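Long-range contacts in ABC transporter, substrate binding protein (Agrobacterium tumefaciens, PDB 3C9H), which probably captures a solute in the periplasm and delivers it to an ABC transporter, and also binds a magnesium ion: residues A[85-90]-A[268-273]; A[90-95]-A[261-266]; A[107-112]-A[276-281]. One frame throughout, in Å; residues are numbered along the deposited sequence.

Contact 1: A[85-90]-A[268-273]; sequences KKTADF and PEAAAN
Lys-86 lies along the outer side of Ala-270 and Ala-272, where the loop that leads into strand 90-93 meets the type I beta turn 268-271, a turn marked by the bond from Ala-271 N to Pro-268 O. The periplasmic binding protein fold here brings together two loops that join helices to strands: one follows helix 70-82, the other links strand 258-268 to helix 274-285. CB of Lys-86 rests on CB of Ala-272, 3.9 Å away, and a bend in the chain at chi2 brings Lys-86 CD over the turn, 3.0 Å from Ala-270 O, while the residue as a whole remains exposed.

Thr-87 makes the backbone bridge with Ala-271. Thr-87 N donates to Ala-270 O at 2.9 Å, arriving from above the carbonyl plane, 51° out of it. With OG1 anti to the backbone N (chi1 -165°), the hydroxyl bonds to Glu-80 of helix 70-82, while the methyl is turned to the turn: Thr-87 CG2 presses on CB of Pro-268 at 3.5 Å, a tight carbon pair, and also meets CB of Ala-270. Ala-88 O lies 3.2 Å from CG of Pro-268 and receives a CA-H...O contact from Ala-271; it is buried here without a hydrogen-bonding partner in the model.

Asp-89 supplies the side-chain acceptor of the contact. Asn-273, the residue just before helix 274-285, donates its N to OD1 of Asp-89 over 2.7 Å, from 48° above the carboxylate plane. The other oxygen, OD2, is bonded to Val-37 N of the neighbouring strand, so the one carboxylate ties that strand to the helix start. A water donates to Asp-89 OD2 over a short 2.5 Å and accepts from Asn-273 ND2.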
ATOM      1  N   LYS A  85     -24.477   3.426 -12.633  1.00 30.15           N
ATOM      2  CA  LYS A  85     -24.468   2.023 -12.237  1.00 30.96           C
ATOM      3  C   LYS A  85     -24.108   1.876 -10.766  1.00 29.76           C
ATOM      4  O   LYS A  85     -23.629   2.808 -10.122  1.00 29.39           O
ATOM      5  CB  LYS A  85     -23.440   1.251 -13.058  1.00 31.01           C
ATOM      6  CG  LYS A  85     -23.741   1.153 -14.530  1.00 34.10           C
ATOM      7  CD  LYS A  85     -22.651   0.358 -15.247  1.00 35.53           C
ATOM      8  CE  LYS A  85     -21.357   1.172 -15.475  1.00 39.11           C
ATOM      9  NZ  LYS A  85     -20.145   0.331 -15.764  1.00 39.70           N
ATOM     10  N   LYS A  86     -24.310   0.682 -10.237  1.00 29.32           N
ATOM     11  CA  LYS A  86     -23.775   0.379  -8.932  1.00 28.25           C
ATOM     12  C   LYS A  86     -22.272   0.039  -9.018  1.00 26.91           C
ATOM     13  O   LYS A  86     -21.709  -0.221 -10.090  1.00 26.80           O
ATOM     14  CB  LYS A  86     -24.644  -0.678  -8.220  1.00 29.81           C
ATOM     15  CG  LYS A  86     -26.094  -0.127  -7.864  1.00 33.66           C
ATOM     16  CD  LYS A  86     -26.059   1.013  -6.808  1.00 36.72           C
ATOM     17  CE  LYS A  86     -27.259   1.953  -6.805  1.00 38.10           C
ATOM     18  NZ  LYS A  86     -26.862   3.325  -6.283  1.00 39.85           N
ATOM     19  N   THR A  87     -21.611   0.094  -7.875  1.00 25.18           N
ATOM     20  CA  THR A  87     -20.179  -0.147  -7.811  1.00 23.28           C
ATOM     21  C   THR A  87     -19.906  -1.014  -6.577  1.00 22.30           C
ATOM     22  O   THR A  87     -20.830  -1.559  -5.984  1.00 22.62           O
ATOM     23  CB  THR A  87     -19.383   1.214  -7.859  1.00 22.68           C
ATOM     24  OG1 THR A  87     -17.998   0.985  -8.140  1.00 22.17           O
ATOM     25  CG2 THR A  87     -19.494   2.029  -6.559  1.00 21.68           C
ATOM     26  N   ALA A  88     -18.644  -1.143  -6.198  1.00 21.06           N
ATOM     27  CA  ALA A  88     -18.251  -1.951  -5.035  1.00 21.12           C
ATOM     28  C   ALA A  88     -18.937  -1.460  -3.760  1.00 20.74           C
ATOM     29  O   ALA A  88     -19.318  -0.283  -3.639  1.00 21.01           O
ATOM     30  CB  ALA A  88     -16.727  -1.901  -4.851  1.00 19.72           C
ATOM     31  N   ASP A  89     -19.055  -2.365  -2.798  1.00 20.55           N
ATOM     32  CA  ASP A  89     -19.593  -2.039  -1.497  1.00 20.16           C
ATOM     33  C   ASP A  89     -18.502  -1.524  -0.534  1.00 19.94           C
ATOM     34  O   ASP A  89     -18.819  -0.865   0.470  1.00 19.04           O
ATOM     35  CB  ASP A  89     -20.258  -3.282  -0.924  1.00 21.29           C
ATOM     36  CG  ASP A  89     -21.340  -3.841  -1.851  1.00 22.75           C
ATOM     37  OD1 ASP A  89     -22.083  -3.026  -2.409  1.00 25.51           O
ATOM     38  OD2 ASP A  89     -21.438  -5.069  -2.046  1.00 25.62           O
ATOM     39  N   PHE A  90     -17.247  -1.879  -0.831  1.00 18.79           N
ATOM     40  CA  PHE A  90     -16.052  -1.506  -0.061  1.00 18.71           C
ATOM     41  C   PHE A  90     -14.860  -1.341  -1.002  1.00 18.08           C
ATOM     42  O   PHE A  90     -14.607  -2.205  -1.861  1.00 19.17           O
ATOM     43  CB  PHE A  90     -15.747  -2.565   1.015  1.00 18.57           C
ATOM     44  CG  PHE A  90     -14.695  -2.143   2.015  1.00 19.20           C
ATOM     45  CD1 PHE A  90     -14.874  -1.044   2.838  1.00 20.08           C
ATOM     46  CD2 PHE A  90     -13.530  -2.851   2.136  1.00 17.83           C
ATOM     47  CE1 PHE A  90     -13.871  -0.673   3.747  1.00 18.90           C
ATOM     48  CE2 PHE A  90     -12.538  -2.489   3.048  1.00 19.84           C
ATOM     49  CZ  PHE A  90     -12.722  -1.389   3.849  1.00 19.03           C
ATOM     50  N   PRO A 268     -18.260   3.177  -1.098  1.00 18.65           N
ATOM     51  CA  PRO A 268     -18.690   4.008  -2.200  1.00 19.71           C
ATOM     52  C   PRO A 268     -20.169   4.464  -2.084  1.00 20.19           C
ATOM     53  O   PRO A 268     -21.035   3.729  -1.614  1.00 20.63           O
ATOM     54  CB  PRO A 268     -18.476   3.099  -3.429  1.00 18.82           C
ATOM     55  CG  PRO A 268     -17.359   2.147  -2.998  1.00 18.92           C
ATOM     56  CD  PRO A 268     -17.746   1.872  -1.564  1.00 19.11           C
ATOM     57  N   GLU A 269     -20.421   5.695  -2.501  1.00 22.30           N
ATOM     58  CA  GLU A 269     -21.762   6.248  -2.613  1.00 22.37           C
ATOM     59  C   GLU A 269     -22.712   5.345  -3.417  1.00 22.58           C
ATOM     60  O   GLU A 269     -23.891   5.207  -3.054  1.00 22.77           O
ATOM     61  CB  GLU A 269     -21.669   7.622  -3.273  1.00 22.99           C
ATOM     62  CG  GLU A 269     -22.957   8.398  -3.275  1.00 23.81           C
ATOM     63  CD  GLU A 269     -23.820   8.134  -4.490  1.00 31.73           C
ATOM     64  OE1 GLU A 269     -23.325   7.518  -5.470  1.00 33.80           O
ATOM     65  OE2 GLU A 269     -25.003   8.569  -4.483  1.00 37.79           O
ATOM     66  N   ALA A 270     -22.193   4.721  -4.482  1.00 22.43           N
ATOM     67  CA  ALA A 270     -22.998   3.889  -5.403  1.00 23.31           C
ATOM     68  C   ALA A 270     -22.938   2.390  -5.099  1.00 23.65           C
ATOM     69  O   ALA A 270     -23.281   1.549  -5.942  1.00 23.87           O
ATOM     70  CB  ALA A 270     -22.567   4.131  -6.813  1.00 23.65           C
ATOM     71  N   ALA A 271     -22.513   2.050  -3.895  1.00 23.51           N
ATOM     72  CA  ALA A 271     -22.544   0.677  -3.415  1.00 23.76           C
ATOM     73  C   ALA A 271     -23.928   0.084  -3.625  1.00 24.39           C
ATOM     74  O   ALA A 271     -24.929   0.747  -3.350  1.00 22.58           O
ATOM     75  CB  ALA A 271     -22.188   0.634  -1.937  1.00 22.32           C
ATOM     76  N   ALA A 272     -23.973  -1.162  -4.107  1.00 25.15           N
ATOM     77  CA  ALA A 272     -25.232  -1.873  -4.208  1.00 26.23           C
ATOM     78  C   ALA A 272     -25.683  -2.302  -2.818  1.00 26.93           C
ATOM     79  O   ALA A 272     -26.871  -2.340  -2.520  1.00 27.54           O
ATOM     80  CB  ALA A 272     -25.084  -3.068  -5.136  1.00 26.89           C
ATOM     81  N   ASN A 273     -24.719  -2.624  -1.961  1.00 26.68           N
ATOM     82  CA  ASN A 273     -25.002  -3.067  -0.610  1.00 26.65           C
ATOM     83  C   ASN A 273     -24.134  -2.332   0.407  1.00 25.92           C
ATOM     84  O   ASN A 273     -23.235  -2.914   0.989  1.00 23.45           O
ATOM     85  CB  ASN A 273     -24.803  -4.584  -0.533  1.00 27.59           C
ATOM     86  CG  ASN A 273     -26.006  -5.347  -1.064  1.00 30.22           C
ATOM     87  OD1 ASN A 273     -27.001  -5.514  -0.345  1.00 38.78           O
ATOM     88  ND2 ASN A 273     -25.935  -5.797  -2.310  1.00 30.96           N
TER
HETATM   89  O   HOH W   1     -23.246  -6.184  -3.379  1.00 32.88           O

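Contact 2: A[90-95]-A[261-266]. With CIT (citric acid), chain D.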
ATOM      1  N   PHE A  90     -17.247  -1.879  -0.831  1.00 18.79           N
ATOM      2  CA  PHE A  90     -16.052  -1.506  -0.061  1.00 18.71           C
ATOM      3  C   PHE A  90     -14.860  -1.341  -1.002  1.00 18.08           C
ATOM      4  O   PHE A  90     -14.607  -2.205  -1.861  1.00 19.17           O
ATOM      5  CB  PHE A  90     -15.747  -2.565   1.015  1.00 18.57           C
ATOM      6  CG  PHE A  90     -14.695  -2.143   2.015  1.00 19.20           C
ATOM      7  CD1 PHE A  90     -14.874  -1.044   2.838  1.00 20.08           C
ATOM      8  CD2 PHE A  90     -13.530  -2.851   2.136  1.00 17.83           C
ATOM      9  CE1 PHE A  90     -13.871  -0.673   3.747  1.00 18.90           C
ATOM     10  CE2 PHE A  90     -12.538  -2.489   3.048  1.00 19.84           C
ATOM     11  CZ  PHE A  90     -12.722  -1.389   3.849  1.00 19.03           C
ATOM     12  N   ALA A  91     -14.153  -0.212  -0.863  1.00 17.70           N
ATOM     13  CA  ALA A  91     -12.960   0.079  -1.612  1.00 17.03           C
ATOM     14  C   ALA A  91     -11.831   0.161  -0.620  1.00 16.58           C
ATOM     15  O   ALA A  91     -11.907   0.909   0.364  1.00 16.24           O
ATOM     16  CB  ALA A  91     -13.091   1.404  -2.381  1.00 18.48           C
ATOM     17  N   PHE A  92     -10.775  -0.582  -0.869  1.00 15.92           N
ATOM     18  CA  PHE A  92      -9.642  -0.680   0.060  1.00 16.81           C
ATOM     19  C   PHE A  92      -8.337  -0.534  -0.716  1.00 17.55           C
ATOM     20  O   PHE A  92      -7.986  -1.412  -1.533  1.00 18.08           O
ATOM     21  CB  PHE A  92      -9.739  -2.025   0.780  1.00 17.46           C
ATOM     22  CG  PHE A  92      -8.733  -2.203   1.917  1.00 16.75           C
ATOM     23  CD1 PHE A  92      -8.670  -1.299   2.945  1.00 16.70           C
ATOM     24  CD2 PHE A  92      -7.920  -3.335   1.972  1.00 17.54           C
ATOM     25  CE1 PHE A  92      -7.782  -1.459   3.989  1.00 17.99           C
ATOM     26  CE2 PHE A  92      -7.038  -3.506   3.029  1.00 19.15           C
ATOM     27  CZ  PHE A  92      -6.980  -2.549   4.032  1.00 19.79           C
ATOM     28  N   SER A  93      -7.614   0.567  -0.475  1.00 17.81           N
ATOM     29  CA  SER A  93      -6.501   0.968  -1.322  1.00 17.85           C
ATOM     30  C   SER A  93      -5.369   1.622  -0.556  1.00 18.66           C
ATOM     31  O   SER A  93      -5.596   2.420   0.367  1.00 18.06           O
ATOM     32  CB  SER A  93      -7.007   1.954  -2.368  1.00 18.07           C
ATOM     33  OG  SER A  93      -5.963   2.408  -3.198  1.00 16.54           O
ATOM     34  N   SER A  94      -4.160   1.288  -0.986  1.00 18.27           N
ATOM     35  CA  SER A  94      -2.944   1.864  -0.489  1.00 18.56           C
ATOM     36  C   SER A  94      -2.640   3.204  -1.174  1.00 18.66           C
ATOM     37  O   SER A  94      -1.718   3.910  -0.750  1.00 20.20           O
ATOM     38  CB  SER A  94      -1.786   0.898  -0.660  1.00 17.86           C
ATOM     39  OG  SER A  94      -1.723   0.429  -1.987  1.00 18.23           O
ATOM     40  N   ALA A  95      -3.397   3.546  -2.220  1.00 19.14           N
ATOM     41  CA  ALA A  95      -3.242   4.849  -2.865  1.00 18.50           C
ATOM     42  C   ALA A  95      -4.074   5.906  -2.090  1.00 18.64           C
ATOM     43  O   ALA A  95      -5.192   6.266  -2.459  1.00 18.63           O
ATOM     44  CB  ALA A  95      -3.552   4.806  -4.355  1.00 18.40           C
ATOM     45  N   MET A 261       2.785   4.321   4.718  1.00 22.28           N
ATOM     46  CA  MET A 261       1.439   4.525   4.195  1.00 22.44           C
ATOM     47  C   MET A 261       0.469   3.762   5.044  1.00 21.49           C
ATOM     48  O   MET A 261       0.854   2.913   5.849  1.00 20.71           O
ATOM     49  CB  MET A 261       1.315   4.095   2.724  1.00 22.80           C
ATOM     50  CG  MET A 261       1.316   2.588   2.455  1.00 22.23           C
ATOM     51  SD  MET A 261      -0.198   1.584   2.736  1.00 15.53           S
ATOM     52  CE  MET A 261      -1.367   2.744   2.123  1.00 33.80           C
ATOM     53  N   SER A 262      -0.802   4.052   4.826  1.00 21.08           N
ATOM     54  CA  SER A 262      -1.868   3.377   5.544  1.00 20.52           C
ATOM     55  C   SER A 262      -2.929   3.044   4.523  1.00 20.52           C
ATOM     56  O   SER A 262      -3.347   3.934   3.795  1.00 21.74           O
ATOM     57  CB  SER A 262      -2.465   4.317   6.584  1.00 20.89           C
ATOM     58  OG  SER A 262      -1.540   4.672   7.602  1.00 23.12           O
ATOM     59  N   ARG A 263      -3.377   1.786   4.453  1.00 19.36           N
ATOM     60  CA  ARG A 263      -4.461   1.425   3.541  1.00 18.47           C
ATOM     61  C   ARG A 263      -5.748   2.131   3.999  1.00 18.20           C
ATOM     62  O   ARG A 263      -6.086   2.142   5.194  1.00 19.07           O
ATOM     63  CB  ARG A 263      -4.676  -0.093   3.525  1.00 18.83           C
ATOM     64  CG  ARG A 263      -3.536  -0.829   2.885  1.00 18.76           C
ATOM     65  CD  ARG A 263      -3.682  -2.324   2.944  1.00 18.76           C
ATOM     66  NE  ARG A 263      -2.364  -2.861   2.675  1.00 19.80           N
ATOM     67  CZ  ARG A 263      -1.884  -3.138   1.474  1.00 20.65           C
ATOM     68  NH1 ARG A 263      -2.642  -3.090   0.384  1.00 19.75           N
ATOM     69  NH2 ARG A 263      -0.623  -3.521   1.385  1.00 21.38           N
ATOM     70  N   ILE A 264      -6.454   2.717   3.053  1.00 17.95           N
ATOM     71  CA  ILE A 264      -7.671   3.474   3.337  1.00 17.62           C
ATOM     72  C   ILE A 264      -8.894   2.730   2.835  1.00 17.14           C
ATOM     73  O   ILE A 264      -8.950   2.305   1.673  1.00 16.87           O
ATOM     74  CB  ILE A 264      -7.598   4.890   2.707  1.00 18.03           C
ATOM     75  CG1 ILE A 264      -6.571   5.772   3.438  1.00 19.21           C
ATOM     76  CG2 ILE A 264      -8.988   5.595   2.705  1.00 17.59           C
ATOM     77  CD1 ILE A 264      -6.514   7.196   2.814  1.00 19.09           C
ATOM     78  N   GLY A 265      -9.844   2.528   3.742  1.00 16.87           N
ATOM     79  CA  GLY A 265     -11.110   1.928   3.438  1.00 17.39           C
ATOM     80  C   GLY A 265     -12.236   2.941   3.440  1.00 17.74           C
ATOM     81  O   GLY A 265     -12.277   3.842   4.258  1.00 18.20           O
ATOM     82  N   LEU A 266     -13.155   2.757   2.507  1.00 17.19           N
ATOM     83  CA  LEU A 266     -14.380   3.586   2.396  1.00 16.93           C
ATOM     84  C   LEU A 266     -15.473   2.781   1.687  1.00 17.59           C
ATOM     85  O   LEU A 266     -15.176   1.808   1.018  1.00 17.54           O
ATOM     86  CB  LEU A 266     -14.095   4.890   1.651  1.00 16.40           C
ATOM     87  CG  LEU A 266     -13.623   4.816   0.188  1.00 16.61           C
ATOM     88  CD1 LEU A 266     -14.817   4.600  -0.751  1.00 16.16           C
ATOM     89  CD2 LEU A 266     -12.802   6.096  -0.236  1.00 16.82           C
TER
HETATM   90  C1  CIT D 402      -0.824  -2.830  -2.909  1.00 17.93           C
HETATM   91  O1  CIT D 402      -1.586  -2.321  -2.039  1.00 17.54           O
HETATM   92  O2  CIT D 402      -0.540  -4.045  -2.863  1.00 17.63           O
HETATM   93  C2  CIT D 402      -0.212  -1.977  -3.988  1.00 17.50           C
HETATM   94  C3  CIT D 402      -0.097  -2.684  -5.352  1.00 17.42           C
HETATM   95  O7  CIT D 402      -1.372  -3.305  -5.698  1.00 19.10           O
HETATM   96  C4  CIT D 402       0.258  -1.689  -6.451  1.00 18.12           C
HETATM   97  C5  CIT D 402      -0.810  -0.669  -6.690  1.00 17.92           C
HETATM   98  O3  CIT D 402      -0.525   0.566  -6.802  1.00 16.88           O
HETATM   99  O4  CIT D 402      -1.961  -1.108  -6.830  1.00 16.89           O
HETATM  100  C6  CIT D 402       0.983  -3.777  -5.347  1.00 19.20           C
HETATM  101  O5  CIT D 402       0.719  -4.985  -5.596  1.00 17.96           O
HETATM  102  O6  CIT D 402       2.158  -3.501  -5.078  1.00 19.63           O
HETATM  103  O   HOH W   2      -5.324  -2.027  -0.024  1.00 18.11           O
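Ser-94 and Arg-263 meet at one carboxylate oxygen of a bound citrate, probably taken from the crystallisation liquor. Ser-94 OG donates to citrate O1 at 2.8 Å, and Arg-263 NH1 reaches the same atom at the edge of its guanidinium, although the bend at its hydrogen (137°) makes that bond far from straight. CB of Ser-94 lies over one face of the guanidinium. The NE of Arg-263 is in a salt bridge with Glu-135, and NH1 also donates to a water that returns a weak bond to Phe-92 O, so several partners help to fix the rotation of the group. Ser-41, a magnesium ligand, also bonds to the citrate, which places this end of the contact in the probable solute-binding cleft.

Behind the site the backbones pair as antiparallel strands, 90-93 against 264-266, at 169° between their directions. Ala-91 with Leu-266 and Ser-93 with Ile-264 are hydrogen-bonded pairs, and the straightest links run from Ala-91 N to Leu-266 O (2.9 Å) and from Ile-264 N to Ser-93 O (2.8 Å). Phe-92 and Gly-265 form the non-hydrogen-bonded pair between them. This strand pairing belongs to the central sheet of a lobe of the periplasmic binding protein fold.

Both phenylalanines have CG anti to the backbone N (chi1 -169° for Phe-90), and their rings lean across to the partner strand. CZ of Phe-90 comes to 3.7 Å from CA of Gly-265, where no side chain stands in its way. The Phe-92 ring crosses Arg-263 at about a right angle, its CZ 3.4 Å from CB of the arginine. On the face bearing Ala-91 and Leu-266, CB of the alanine touches CD1 of the leucine at 4.0 Å.

Contact 3: A[107-112]-A[276-281]; sequences YAQRSD and LGRRYL
Polar contact centres on Arg-278, whose guanidinium reaches from the helix to Gln-109. NH2 of Arg-278 lies 2.6 Å from OE1 of Gln-109, which sits at the guanidinium edge and in its plane, but the angle is too poor for a hydrogen bond. The two side chains cross at about a right angle and their flat groups are turned 68° apart. The amide of Gln-109 is held instead through NE2, which bonds to Pro-268 O. A separate salt bridge stays within the first segment: Arg-110 NE donates to the syn lone pair of Asp-112 OD1 at 2.8 Å.

Packing contact is made by Ser-111, directed at the helix. Ser-111 OG is 3.5 Å from CG of Arg-278, and Ser-111 CB is 3.9 Å from CD2 of Leu-281. Having CG anti to the backbone N (chi1 177°) carries the leucine branch to the serine.

The evidence is thus of a light contact, with 193 Å² buried in all. It places helix 274-285 against the short strand 108-109 and the loop after it; Gln-109, Ser-111 and Arg-278 all touch Val-267 of strand 258-268, the antiparallel neighbour of strand 108-109.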
ATOM      1  N   TYR A 107     -17.728  10.523  -4.209  1.00 23.27           N
ATOM      2  CA  TYR A 107     -17.799   9.119  -4.594  1.00 22.77           C
ATOM      3  C   TYR A 107     -17.845   8.140  -3.411  1.00 22.28           C
ATOM      4  O   TYR A 107     -18.046   6.941  -3.612  1.00 21.34           O
ATOM      5  CB  TYR A 107     -16.646   8.764  -5.568  1.00 23.48           C
ATOM      6  CG  TYR A 107     -16.791   9.437  -6.914  1.00 21.65           C
ATOM      7  CD1 TYR A 107     -17.491   8.827  -7.955  1.00 22.54           C
ATOM      8  CD2 TYR A 107     -16.258  10.701  -7.138  1.00 25.50           C
ATOM      9  CE1 TYR A 107     -17.658   9.464  -9.187  1.00 23.13           C
ATOM     10  CE2 TYR A 107     -16.403  11.348  -8.378  1.00 24.80           C
ATOM     11  CZ  TYR A 107     -17.110  10.728  -9.391  1.00 24.24           C
ATOM     12  OH  TYR A 107     -17.250  11.365 -10.599  1.00 24.85           O
ATOM     13  N   ALA A 108     -17.678   8.650  -2.192  1.00 22.04           N
ATOM     14  CA  ALA A 108     -17.833   7.867  -0.983  1.00 23.22           C
ATOM     15  C   ALA A 108     -19.108   8.295  -0.247  1.00 23.79           C
ATOM     16  O   ALA A 108     -19.751   9.302  -0.596  1.00 25.13           O
ATOM     17  CB  ALA A 108     -16.606   8.019  -0.091  1.00 21.80           C
ATOM     18  N   GLN A 109     -19.481   7.514   0.762  1.00 24.35           N
ATOM     19  CA  GLN A 109     -20.537   7.903   1.685  1.00 24.32           C
ATOM     20  C   GLN A 109     -20.052   7.671   3.122  1.00 24.60           C
ATOM     21  O   GLN A 109     -19.190   6.829   3.370  1.00 23.60           O
ATOM     22  CB  GLN A 109     -21.844   7.151   1.395  1.00 24.38           C
ATOM     23  CG  GLN A 109     -21.755   5.633   1.462  1.00 23.95           C
ATOM     24  CD  GLN A 109     -23.106   4.980   1.244  1.00 24.17           C
ATOM     25  OE1 GLN A 109     -23.969   5.052   2.102  1.00 24.59           O
ATOM     26  NE2 GLN A 109     -23.296   4.349   0.090  1.00 21.47           N
ATOM     27  N   ARG A 110     -20.610   8.449   4.046  1.00 24.35           N
ATOM     28  CA  ARG A 110     -20.215   8.442   5.436  1.00 24.84           C
ATOM     29  C   ARG A 110     -20.560   7.107   6.066  1.00 24.03           C
ATOM     30  O   ARG A 110     -21.613   6.501   5.777  1.00 23.57           O
ATOM     31  CB  ARG A 110     -20.913   9.602   6.180  1.00 25.03           C
ATOM     32  CG  ARG A 110     -20.499   9.809   7.605  1.00 26.20           C
ATOM     33  CD  ARG A 110     -21.244  11.029   8.234  1.00 28.52           C
ATOM     34  NE  ARG A 110     -20.730  11.389   9.562  1.00 31.11           N
ATOM     35  CZ  ARG A 110     -19.864  12.371   9.803  1.00 33.65           C
ATOM     36  NH1 ARG A 110     -19.366  13.124   8.817  1.00 35.79           N
ATOM     37  NH2 ARG A 110     -19.484  12.602  11.048  1.00 34.76           N
ATOM     38  N   SER A 111     -19.673   6.659   6.943  1.00 23.64           N
ATOM     39  CA  SER A 111     -19.868   5.432   7.683  1.00 24.16           C
ATOM     40  C   SER A 111     -19.715   5.711   9.164  1.00 24.93           C
ATOM     41  O   SER A 111     -18.595   5.757   9.674  1.00 24.27           O
ATOM     42  CB  SER A 111     -18.838   4.387   7.261  1.00 23.71           C
ATOM     43  OG  SER A 111     -19.039   3.992   5.939  1.00 21.57           O
ATOM     44  N   ASP A 112     -20.851   5.891   9.848  1.00 26.31           N
ATOM     45  CA  ASP A 112     -20.871   6.182  11.279  1.00 27.18           C
ATOM     46  C   ASP A 112     -20.946   4.882  12.020  1.00 27.64           C
ATOM     47  O   ASP A 112     -22.032   4.292  12.145  1.00 28.41           O
ATOM     48  CB  ASP A 112     -22.075   7.045  11.655  1.00 27.77           C
ATOM     49  CG  ASP A 112     -21.971   8.441  11.112  1.00 29.64           C
ATOM     50  OD1 ASP A 112     -20.841   8.941  11.008  1.00 30.41           O
ATOM     51  OD2 ASP A 112     -23.023   9.039  10.801  1.00 33.28           O
ATOM     52  N   LEU A 276     -23.511  -4.000   3.825  1.00 24.66           N
ATOM     53  CA  LEU A 276     -22.509  -5.064   3.882  1.00 24.75           C
ATOM     54  C   LEU A 276     -21.089  -4.472   3.856  1.00 24.24           C
ATOM     55  O   LEU A 276     -20.191  -4.922   4.584  1.00 22.18           O
ATOM     56  CB  LEU A 276     -22.700  -6.053   2.742  1.00 24.82           C
ATOM     57  CG  LEU A 276     -23.928  -6.956   2.823  1.00 26.14           C
ATOM     58  CD1 LEU A 276     -23.832  -7.973   1.717  1.00 27.93           C
ATOM     59  CD2 LEU A 276     -24.069  -7.619   4.200  1.00 26.39           C
ATOM     60  N   GLY A 277     -20.915  -3.437   3.036  1.00 24.37           N
ATOM     61  CA  GLY A 277     -19.689  -2.671   2.991  1.00 24.17           C
ATOM     62  C   GLY A 277     -19.289  -2.119   4.341  1.00 23.91           C
ATOM     63  O   GLY A 277     -18.121  -2.254   4.746  1.00 23.85           O
ATOM     64  N   ARG A 278     -20.229  -1.484   5.044  1.00 23.74           N
ATOM     65  CA  ARG A 278     -19.973  -0.973   6.380  1.00 24.48           C
ATOM     66  C   ARG A 278     -19.673  -2.086   7.376  1.00 24.47           C
ATOM     67  O   ARG A 278     -18.866  -1.897   8.312  1.00 23.87           O
ATOM     68  CB  ARG A 278     -21.147  -0.163   6.904  1.00 24.67           C
ATOM     69  CG  ARG A 278     -21.163   1.207   6.394  1.00 25.97           C
ATOM     70  CD  ARG A 278     -22.242   2.015   6.989  1.00 28.60           C
ATOM     71  NE  ARG A 278     -22.659   2.945   5.973  1.00 34.05           N
ATOM     72  CZ  ARG A 278     -23.742   2.827   5.220  1.00 31.42           C
ATOM     73  NH1 ARG A 278     -24.641   1.898   5.412  1.00 36.13           N
ATOM     74  NH2 ARG A 278     -23.955   3.736   4.321  1.00 35.49           N
ATOM     75  N   ARG A 279     -20.320  -3.228   7.193  1.00 24.20           N
ATOM     76  CA  ARG A 279     -20.064  -4.384   8.063  1.00 24.76           C
ATOM     77  C   ARG A 279     -18.620  -4.860   7.933  1.00 23.22           C
ATOM     78  O   ARG A 279     -17.964  -5.187   8.929  1.00 23.36           O
ATOM     79  CB  ARG A 279     -20.998  -5.566   7.747  1.00 24.77           C
ATOM     80  CG  ARG A 279     -21.249  -6.387   9.019  1.00 26.67           C
ATOM     81  CD  ARG A 279     -22.013  -7.651   8.796  1.00 29.69           C
ATOM     82  NE  ARG A 279     -23.365  -7.385   8.342  1.00 31.74           N
ATOM     83  CZ  ARG A 279     -24.278  -8.320   8.090  1.00 34.37           C
ATOM     84  NH1 ARG A 279     -23.992  -9.613   8.222  1.00 34.96           N
ATOM     85  NH2 ARG A 279     -25.485  -7.953   7.658  1.00 34.34           N
ATOM     86  N   TYR A 280     -18.156  -4.945   6.694  1.00 22.58           N
ATOM     87  CA  TYR A 280     -16.785  -5.338   6.388  1.00 22.71           C
ATOM     88  C   TYR A 280     -15.789  -4.288   6.933  1.00 21.83           C
ATOM     89  O   TYR A 280     -14.793  -4.623   7.595  1.00 20.71           O
ATOM     90  CB  TYR A 280     -16.653  -5.456   4.885  1.00 23.12           C
ATOM     91  CG  TYR A 280     -15.457  -6.199   4.380  1.00 24.75           C
ATOM     92  CD1 TYR A 280     -15.398  -7.592   4.433  1.00 26.22           C
ATOM     93  CD2 TYR A 280     -14.409  -5.524   3.771  1.00 26.95           C
ATOM     94  CE1 TYR A 280     -14.294  -8.300   3.908  1.00 26.50           C
ATOM     95  CE2 TYR A 280     -13.303  -6.230   3.235  1.00 26.60           C
ATOM     96  CZ  TYR A 280     -13.265  -7.609   3.313  1.00 25.75           C
ATOM     97  OH  TYR A 280     -12.176  -8.297   2.796  1.00 29.13           O
ATOM     98  N   LEU A 281     -16.076  -3.018   6.676  1.00 21.45           N
ATOM     99  CA  LEU A 281     -15.268  -1.937   7.275  1.00 21.97           C
ATOM    100  C   LEU A 281     -15.191  -2.035   8.794  1.00 22.56           C
ATOM    101  O   LEU A 281     -14.110  -1.986   9.390  1.00 22.24           O
ATOM    102  CB  LEU A 281     -15.828  -0.577   6.846  1.00 22.03           C
ATOM    103  CG  LEU A 281     -15.160   0.654   7.413  1.00 22.13           C
ATOM    104  CD1 LEU A 281     -13.599   0.636   7.214  1.00 18.06           C
ATOM    105  CD2 LEU A 281     -15.809   1.910   6.833  1.00 18.97           C
TER

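Overall arrangement
The three contacts bind successive parts of one run, strand 258-268 and helix 274-285, to elements between residues 85 and 112. Contact 2 is entirely buried, about 8 Å from the chain centre, and relies on regular strand pairing that ends at the citrate and near the magnesium. Contacts 1 and 3 lie farther out, about 22 and 20 Å from that centre; the first is still mostly buried and uses a bridge, a carboxylate and a water, whereas the third is partly exposed and has no hydrogen bond across it. Phe-90 belongs to both contacts 1 and 2 and its ring packs on Tyr-280 of contact 3, while Leu-266 packs on Ala-108 to join contacts 2 and 3.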